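Local coordinates for protein transcription elongation factor SPT6 (Candida glabrata, PDB 3PJP) that probably acts as a histone H3-H4 chaperone during transcription elongation and, through a tandem SH2 domain, binds the phosphorylated C-terminal repeats of RNA polymerase II, at residues H10-A21 with G31-S39; Q57-E65 with V75-L86. One frame throughout, in Å; residues are numbered along the deposited sequence.

From the N terminus, contact 1 forms first: strand 33-37 returns alongside residues 10-21, which hold the short edge strand 13-14 and the start of helix 18-25, closing a beta-alpha-beta unit. After strand 44-52, contact 2 pairs strand 55-64 with strand 75-78 across the loop 65-74, and the tight turn into strand 81-83 finishes the sheet. The two loops follow one another in series, neither nested nor crossed. They build the two ends of one mixed sheet in the first SH2 unit of the tandem. Between them, Ile35 of contact 1 meets Leu86 of contact 2, and Gly18 and Arg36 pack against His58.

Contact 1: H10-A21 with G31-S39; sequences HPYYFPFNGKQA and GDFVIRQSS. With ACT (acetate ion), chain C.
Ile35 CD1 sits squarely over one face of the His10 ring, 3.9 Å from ND1. That same ND1 accepts a hydrogen bond from Tyr12 N in the ring plane and NE2 is bonded to Asp87, so the rotation of the imidazole is fixed. Tyr12 lays its ring over that of Phe33 in a face-to-face stack, centroids 4.5 Å apart and planes tilted by 28°. Phe33 reaches it with CG held between its backbone N and carbonyl carbon (chi1 69°). Around Tyr13, Ile35 makes both ladder bonds: its N donates to Tyr12 O at 2.9 Å, and its O receives Phe14 N at 3.0 Å. Phe14 CD1 turns to Val34 CG1, 3.8 Å away. This parallel pairing opens the SH2 fold, and Phe33-Val34-Ile35-Arg36 corresponds to the FLVR motif that supplies the phosphate-binding arginine of the family. After an inverse gamma turn at Pro15, Phe16 CB packs on the aliphatic stem of Arg36. Asn17 and Gln20 form a capping box at the helix start, where Gly18 CA lies over the centre of the guanidinium, 3.6 Å from Arg36 CZ. At the edge of that plane an acetate is gripped by NH1 and NH2, the latter 2.7 Å from acetate O, consistent with a phosphate pocket; Thr48 holds NE. Ala21 CB wedges between Val34 CG2 and Arg36 CD.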
# COMPACT_ATOMS: atom_id res chain seq x y z
N HIS A 10 2.16 2.13 25.18
CA HIS A 10 1.11 1.65 24.30
C HIS A 10 1.16 0.13 24.21
O HIS A 10 2.24 -0.45 24.11
CB HIS A 10 1.25 2.27 22.90
CG HIS A 10 0.06 2.02 22.02
ND1 HIS A 10 -0.20 0.80 21.44
CD2 HIS A 10 -0.93 2.85 21.60
CE1 HIS A 10 -1.30 0.87 20.72
NE2 HIS A 10 -1.76 2.11 20.80
N PRO A 11 -0.01 -0.51 24.22
CA PRO A 11 -0.10 -1.97 24.20
C PRO A 11 0.65 -2.64 23.06
O PRO A 11 1.10 -3.77 23.21
CB PRO A 11 -1.61 -2.23 24.05
CG PRO A 11 -2.26 -1.01 24.57
CD PRO A 11 -1.34 0.12 24.24
N TYR A 12 0.76 -1.96 21.92
CA TYR A 12 1.44 -2.56 20.77
C TYR A 12 2.86 -2.04 20.57
O TYR A 12 3.47 -2.29 19.52
CB TYR A 12 0.60 -2.34 19.50
CG TYR A 12 -0.59 -3.26 19.40
CD1 TYR A 12 -0.48 -4.52 18.83
CD2 TYR A 12 -1.83 -2.88 19.90
CE1 TYR A 12 -1.56 -5.37 18.76
CE2 TYR A 12 -2.92 -3.72 19.83
CZ TYR A 12 -2.78 -4.97 19.25
OH TYR A 12 -3.87 -5.81 19.17
N TYR A 13 3.38 -1.30 21.55
CA TYR A 13 4.76 -0.82 21.46
C TYR A 13 5.79 -1.80 22.01
O TYR A 13 5.72 -2.21 23.17
CB TYR A 13 4.95 0.53 22.16
CG TYR A 13 6.39 0.98 22.10
CD1 TYR A 13 7.28 0.69 23.13
CD2 TYR A 13 6.88 1.67 21.00
CE1 TYR A 13 8.60 1.08 23.07
CE2 TYR A 13 8.20 2.08 20.94
CZ TYR A 13 9.06 1.78 21.98
OH TYR A 13 10.38 2.18 21.92
N PHE A 14 6.75 -2.16 21.15
CA PHE A 14 7.94 -2.91 21.56
C PHE A 14 9.15 -2.29 20.88
O PHE A 14 9.07 -1.95 19.69
CB PHE A 14 7.84 -4.37 21.11
CG PHE A 14 6.57 -5.04 21.52
CD1 PHE A 14 5.49 -5.07 20.67
CD2 PHE A 14 6.46 -5.64 22.76
CE1 PHE A 14 4.31 -5.68 21.03
CE2 PHE A 14 5.28 -6.25 23.15
CZ PHE A 14 4.20 -6.28 22.28
N PRO A 15 10.27 -2.18 21.60
CA PRO A 15 11.48 -1.57 21.03
C PRO A 15 12.22 -2.49 20.04
O PRO A 15 13.44 -2.59 20.11
CB PRO A 15 12.38 -1.31 22.25
CG PRO A 15 11.57 -1.72 23.45
CD PRO A 15 10.50 -2.64 22.98
N PHE A 16 11.47 -3.11 19.12
CA PHE A 16 12.03 -3.92 18.04
C PHE A 16 12.70 -3.04 17.01
O PHE A 16 12.36 -1.86 16.85
CB PHE A 16 10.91 -4.65 17.28
CG PHE A 16 10.30 -5.79 18.03
CD1 PHE A 16 11.06 -6.60 18.85
CD2 PHE A 16 8.95 -6.08 17.88
CE1 PHE A 16 10.49 -7.66 19.52
CE2 PHE A 16 8.38 -7.15 18.54
CZ PHE A 16 9.15 -7.94 19.36
N ASN A 17 13.64 -3.62 16.27
CA ASN A 17 14.00 -3.07 14.98
C ASN A 17 13.15 -3.74 13.91
O ASN A 17 12.31 -4.59 14.20
CB ASN A 17 15.50 -3.24 14.70
CG ASN A 17 15.93 -4.69 14.66
OD1 ASN A 17 15.16 -5.58 14.32
ND2 ASN A 17 17.19 -4.93 15.00
N GLY A 18 13.36 -3.34 12.66
CA GLY A 18 12.55 -3.85 11.57
C GLY A 18 12.52 -5.36 11.42
O GLY A 18 11.46 -5.94 11.23
N LYS A 19 13.69 -5.99 11.49
CA LYS A 19 13.79 -7.43 11.30
C LYS A 19 13.07 -8.18 12.40
O LYS A 19 12.30 -9.12 12.15
CB LYS A 19 15.26 -7.87 11.23
CG LYS A 19 15.43 -9.36 10.97
CD LYS A 19 14.76 -9.75 9.66
CE LYS A 19 14.20 -11.16 9.72
NZ LYS A 19 15.25 -12.18 9.96
N GLN A 20 13.31 -7.74 13.64
CA GLN A 20 12.66 -8.36 14.79
C GLN A 20 11.15 -8.27 14.63
O GLN A 20 10.43 -9.25 14.88
CB GLN A 20 13.12 -7.68 16.09
CG GLN A 20 14.58 -7.98 16.46
CD GLN A 20 15.10 -7.12 17.60
OE1 GLN A 20 14.68 -5.98 17.76
NE2 GLN A 20 15.99 -7.68 18.40
N ALA A 21 10.67 -7.11 14.18
CA ALA A 21 9.24 -6.91 13.95
C ALA A 21 8.67 -7.87 12.92
O ALA A 21 7.59 -8.42 13.11
CB ALA A 21 8.96 -5.44 13.54
N GLY A 31 -2.89 -7.22 8.65
CA GLY A 31 -3.37 -6.12 9.47
C GLY A 31 -2.75 -6.06 10.85
O GLY A 31 -2.76 -5.00 11.49
N ASP A 32 -2.20 -7.18 11.32
CA ASP A 32 -1.52 -7.18 12.61
C ASP A 32 -0.26 -6.33 12.53
O ASP A 32 0.36 -6.25 11.48
CB ASP A 32 -1.20 -8.60 13.08
CG ASP A 32 -2.43 -9.33 13.56
OD1 ASP A 32 -3.33 -8.65 14.10
OD2 ASP A 32 -2.50 -10.55 13.38
N PHE A 33 0.09 -5.67 13.63
CA PHE A 33 1.13 -4.66 13.59
C PHE A 33 1.85 -4.54 14.92
O PHE A 33 1.41 -5.10 15.92
CB PHE A 33 0.53 -3.29 13.20
CG PHE A 33 -0.35 -2.69 14.25
CD1 PHE A 33 0.16 -1.80 15.20
CD2 PHE A 33 -1.68 -3.05 14.33
CE1 PHE A 33 -0.66 -1.27 16.19
CE2 PHE A 33 -2.50 -2.51 15.32
CZ PHE A 33 -1.98 -1.63 16.25
N VAL A 34 2.96 -3.82 14.91
CA VAL A 34 3.58 -3.33 16.13
C VAL A 34 4.03 -1.90 15.91
O VAL A 34 4.33 -1.50 14.78
CB VAL A 34 4.82 -4.15 16.55
CG1 VAL A 34 4.40 -5.55 17.01
CG2 VAL A 34 5.84 -4.21 15.42
N ILE A 35 4.04 -1.12 16.98
CA ILE A 35 4.71 0.16 16.99
C ILE A 35 6.10 -0.11 17.57
O ILE A 35 6.25 -0.93 18.47
CB ILE A 35 3.94 1.17 17.86
CG1 ILE A 35 2.46 1.15 17.46
CG2 ILE A 35 4.54 2.56 17.75
CD1 ILE A 35 1.61 2.10 18.27
N ARG A 36 7.12 0.55 17.06
CA ARG A 36 8.47 0.22 17.49
C ARG A 36 9.45 1.38 17.41
O ARG A 36 9.11 2.48 16.96
CB ARG A 36 9.02 -0.95 16.68
CG ARG A 36 9.08 -0.68 15.18
CD ARG A 36 9.82 -1.81 14.46
NE ARG A 36 9.87 -1.63 13.00
CZ ARG A 36 10.76 -0.87 12.37
NH1 ARG A 36 11.65 -0.18 13.05
NH2 ARG A 36 10.74 -0.80 11.04
N GLN A 37 10.66 1.09 17.87
CA GLN A 37 11.81 1.96 17.75
C GLN A 37 12.13 2.18 16.27
O GLN A 37 12.05 1.25 15.47
CB GLN A 37 13.00 1.29 18.46
CG GLN A 37 14.38 1.86 18.16
CD GLN A 37 15.50 0.95 18.67
OE1 GLN A 37 15.92 1.04 19.83
NE2 GLN A 37 15.99 0.07 17.81
N SER A 38 12.45 3.42 15.91
CA SER A 38 12.90 3.73 14.57
C SER A 38 14.42 3.76 14.50
O SER A 38 15.09 4.23 15.41
CB SER A 38 12.34 5.08 14.13
OG SER A 38 12.92 5.49 12.90
N SER A 39 14.93 3.17 13.41
CA SER A 39 16.35 2.98 13.15
C SER A 39 17.18 4.11 13.71
O SER A 39 17.76 3.99 14.79
CB SER A 39 16.58 2.87 11.64
OG SER A 39 17.58 1.92 11.33
C ACT C . 13.29 1.67 10.75
O ACT C . 12.80 0.71 10.13
OXT ACT C . 13.75 1.41 11.89
CH3 ACT C . 13.33 3.05 10.17

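Contact 2: Q57-E65 with V75-L86. With ACT (acetate ion), chain D.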
# COMPACT_ATOMS: atom_id res chain seq x y z
N GLN A 57 5.11 -4.14 5.64
CA GLN A 57 5.43 -2.75 5.39
C GLN A 57 5.88 -2.06 6.66
O GLN A 57 5.31 -2.25 7.73
CB GLN A 57 4.24 -2.03 4.77
CG GLN A 57 4.48 -0.55 4.55
CD GLN A 57 3.34 0.10 3.81
OE1 GLN A 57 2.30 0.43 4.39
NE2 GLN A 57 3.52 0.27 2.50
N HIS A 58 6.92 -1.24 6.52
CA HIS A 58 7.40 -0.41 7.61
C HIS A 58 7.04 1.05 7.34
O HIS A 58 7.34 1.59 6.26
CB HIS A 58 8.90 -0.59 7.77
CG HIS A 58 9.32 -2.01 7.96
ND1 HIS A 58 9.42 -2.59 9.21
CD2 HIS A 58 9.66 -2.97 7.07
CE1 HIS A 58 9.82 -3.85 9.08
NE2 HIS A 58 9.97 -4.11 7.79
N VAL A 59 6.37 1.66 8.31
CA VAL A 59 5.82 3.01 8.19
C VAL A 59 6.52 3.91 9.18
O VAL A 59 6.56 3.62 10.38
CB VAL A 59 4.32 2.98 8.48
CG1 VAL A 59 3.69 4.37 8.30
CG2 VAL A 59 3.64 1.95 7.58
N ASP A 60 7.10 5.00 8.69
CA ASP A 60 7.80 5.91 9.58
C ASP A 60 6.87 6.93 10.20
O ASP A 60 5.97 7.45 9.55
CB ASP A 60 8.95 6.63 8.89
CG ASP A 60 9.69 7.57 9.83
OD1 ASP A 60 10.52 7.08 10.62
OD2 ASP A 60 9.44 8.78 9.77
N ILE A 61 7.09 7.19 11.49
CA ILE A 61 6.38 8.23 12.21
C ILE A 61 7.37 9.30 12.66
O ILE A 61 8.30 9.03 13.42
CB ILE A 61 5.64 7.64 13.44
CG1 ILE A 61 4.66 6.56 13.01
CG2 ILE A 61 4.87 8.74 14.17
CD1 ILE A 61 4.18 5.70 14.17
N GLN A 62 7.17 10.53 12.19
CA GLN A 62 8.01 11.65 12.60
C GLN A 62 7.35 12.40 13.76
O GLN A 62 6.17 12.75 13.71
CB GLN A 62 8.24 12.60 11.43
CG GLN A 62 8.87 13.94 11.81
CD GLN A 62 10.39 13.90 11.87
OE1 GLN A 62 11.06 13.67 10.87
NE2 GLN A 62 10.94 14.14 13.07
N GLU A 63 8.12 12.65 14.82
CA GLU A 63 7.58 13.43 15.94
C GLU A 63 7.87 14.91 15.79
O GLU A 63 8.93 15.30 15.31
CB GLU A 63 8.20 12.97 17.25
CG GLU A 63 7.93 11.55 17.61
CD GLU A 63 8.62 11.21 18.92
OE1 GLU A 63 9.83 10.95 18.88
OE2 GLU A 63 7.95 11.24 19.97
N LEU A 64 6.91 15.73 16.21
CA LEU A 64 7.12 17.16 16.36
C LEU A 64 6.67 17.57 17.76
O LEU A 64 5.90 16.86 18.41
CB LEU A 64 6.30 17.95 15.34
CG LEU A 64 6.31 17.51 13.88
CD1 LEU A 64 5.36 18.38 13.10
CD2 LEU A 64 7.72 17.55 13.30
N GLU A 65 7.14 18.73 18.19
CA GLU A 65 6.72 19.30 19.47
C GLU A 65 6.95 18.34 20.64
O GLU A 65 6.07 18.11 21.47
CB GLU A 65 5.26 19.75 19.41
CG GLU A 65 4.99 20.68 18.22
CD GLU A 65 3.59 21.27 18.23
OE1 GLU A 65 2.77 20.88 19.08
OE2 GLU A 65 3.31 22.14 17.38
N VAL A 75 2.67 16.07 18.37
CA VAL A 75 2.16 15.92 17.00
C VAL A 75 2.98 14.83 16.34
O VAL A 75 4.20 14.84 16.43
CB VAL A 75 2.30 17.24 16.20
CG1 VAL A 75 1.87 17.06 14.74
CG2 VAL A 75 1.47 18.35 16.83
N LEU A 76 2.30 13.88 15.70
CA LEU A 76 2.97 12.79 15.00
C LEU A 76 2.61 12.82 13.53
O LEU A 76 1.45 12.93 13.18
CB LEU A 76 2.53 11.45 15.58
CG LEU A 76 2.68 11.26 17.10
CD1 LEU A 76 2.08 9.92 17.49
CD2 LEU A 76 4.13 11.38 17.57
N VAL A 77 3.62 12.69 12.68
CA VAL A 77 3.41 12.83 11.23
C VAL A 77 3.63 11.50 10.52
O VAL A 77 4.67 10.86 10.70
CB VAL A 77 4.34 13.88 10.63
CG1 VAL A 77 4.00 14.10 9.15
CG2 VAL A 77 4.20 15.19 11.39
N VAL A 78 2.65 11.07 9.74
CA VAL A 78 2.80 9.88 8.91
C VAL A 78 2.43 10.24 7.48
O VAL A 78 1.33 10.72 7.22
CB VAL A 78 1.89 8.73 9.35
CG1 VAL A 78 2.23 7.47 8.54
CG2 VAL A 78 2.07 8.45 10.83
N GLU A 79 3.38 10.02 6.57
CA GLU A 79 3.19 10.32 5.15
C GLU A 79 2.51 11.66 4.92
O GLU A 79 1.52 11.75 4.18
CB GLU A 79 2.43 9.18 4.47
CG GLU A 79 3.12 7.84 4.65
CD GLU A 79 2.61 6.79 3.69
OE1 GLU A 79 1.95 7.15 2.69
OE2 GLU A 79 2.88 5.59 3.94
N GLY A 80 3.04 12.70 5.56
CA GLY A 80 2.60 14.05 5.28
C GLY A 80 1.38 14.49 6.07
O GLY A 80 0.99 15.65 6.04
N GLN A 81 0.77 13.55 6.79
CA GLN A 81 -0.42 13.86 7.56
C GLN A 81 -0.13 13.98 9.06
O GLN A 81 0.51 13.10 9.65
CB GLN A 81 -1.50 12.81 7.33
CG GLN A 81 -2.75 13.08 8.15
CD GLN A 81 -3.38 14.40 7.77
OE1 GLN A 81 -3.62 14.66 6.60
NE2 GLN A 81 -3.62 15.25 8.77
N ARG A 82 -0.66 15.03 9.69
CA ARG A 82 -0.51 15.17 11.14
C ARG A 82 -1.60 14.50 11.96
O ARG A 82 -2.78 14.53 11.61
CB ARG A 82 -0.40 16.65 11.54
CG ARG A 82 0.90 17.26 11.10
CD ARG A 82 0.72 18.70 10.70
NE ARG A 82 1.03 19.60 11.79
CZ ARG A 82 2.18 20.27 11.91
NH1 ARG A 82 3.12 20.15 10.98
NH2 ARG A 82 2.37 21.07 12.95
N TYR A 83 -1.17 13.90 13.07
CA TYR A 83 -2.06 13.25 14.02
C TYR A 83 -1.67 13.65 15.44
O TYR A 83 -0.55 14.09 15.67
CB TYR A 83 -1.96 11.73 13.90
CG TYR A 83 -2.24 11.20 12.51
CD1 TYR A 83 -3.51 10.80 12.14
CD2 TYR A 83 -1.22 11.09 11.58
CE1 TYR A 83 -3.77 10.31 10.87
CE2 TYR A 83 -1.46 10.59 10.31
CZ TYR A 83 -2.74 10.21 9.97
OH TYR A 83 -2.98 9.72 8.70
N HIS A 84 -2.60 13.50 16.38
CA HIS A 84 -2.35 13.85 17.77
C HIS A 84 -1.59 12.79 18.55
O HIS A 84 -0.82 13.10 19.47
CB HIS A 84 -3.67 14.10 18.50
CG HIS A 84 -4.47 15.22 17.92
ND1 HIS A 84 -4.03 16.53 17.93
CD2 HIS A 84 -5.68 15.23 17.32
CE1 HIS A 84 -4.94 17.30 17.35
NE2 HIS A 84 -5.95 16.53 16.98
N ASP A 85 -1.84 11.52 18.23
CA ASP A 85 -1.31 10.45 19.06
C ASP A 85 -1.36 9.11 18.34
O ASP A 85 -1.90 9.01 17.22
CB ASP A 85 -2.09 10.37 20.39
CG ASP A 85 -3.58 10.27 20.18
OD1 ASP A 85 -4.02 9.24 19.62
OD2 ASP A 85 -4.33 11.20 20.57
N LEU A 86 -0.79 8.08 18.96
CA LEU A 86 -0.66 6.79 18.30
C LEU A 86 -2.02 6.13 18.08
O LEU A 86 -2.23 5.48 17.07
CB LEU A 86 0.24 5.86 19.13
CG LEU A 86 1.72 6.25 19.17
CD1 LEU A 86 2.44 5.47 20.26
CD2 LEU A 86 2.39 6.01 17.85
C ACT D . -0.79 20.50 14.58
O ACT D . -0.76 19.63 13.68
OXT ACT D . 0.32 20.99 14.87
CH3 ACT D . -2.06 20.93 15.25
O HOH W 1 5.71 8.40 7.10
O HOH W 2 5.70 5.94 5.80
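Leu64 rests a methyl on a charged group: CD1 lies over one face of the Arg82 guanidinium, 3.6 Å from NH1. The arginine chain bends at chi2 and again at chi3 (95°), turning its NE and NH2 edge to an acetate. Both bonds there are nearly straight, with Arg82 NE 2.6 Å from acetate O and NH2 serving OXT. Val75 brings both methyls up to the same ion, CG1 near O and CG2 near OXT, and CG2 also meets Glu65 OE1. Beneath these side chains, strands 55-64 and 75-78 form an antiparallel hairpin. Gln62 and Val77 are a hydrogen-bonded pair, Gln62 N reaching Val77 O at 2.9 Å in the carbonyl plane. Leu64 and Val75 make the next such pair, but its return bond from Val75 N to Leu64 O is weak at 3.3 Å. Leu64 CD1 packs on Val77 CG2 on this face, whereas the Gln62 chain bends at chi2 (86°) and its NE2 donates to Glu63 O and to Asp43.

On the other face Ile61 fills the angle between Leu76, Val78 and Leu86, its CG2 lying 3.8 Å from Leu76 CB. Glu63 runs alongside Leu76, touching it with CG, and sends its carboxylate on to Gly73 N, Arg6 and Lys66. Past the Gln62-Val77 pair the direct backbone bonds to strand 55-64 cease, near the type I' turn Val78-Gln81 that leads into strand 81-83; there a water donates to Asp60 O at 2.6 Å and accepts from Glu79 N at 2.9 Å. Val59, Ile61 and Val78 thus give an apolar patch toward helix 86-105, where Tyr93 meets both valines, while on the face of Leu64, Val75 and Val77 the Arg82 guanidinium lies beside apolar side chains and can hold a carboxylate, here probably from the crystallisation liquor.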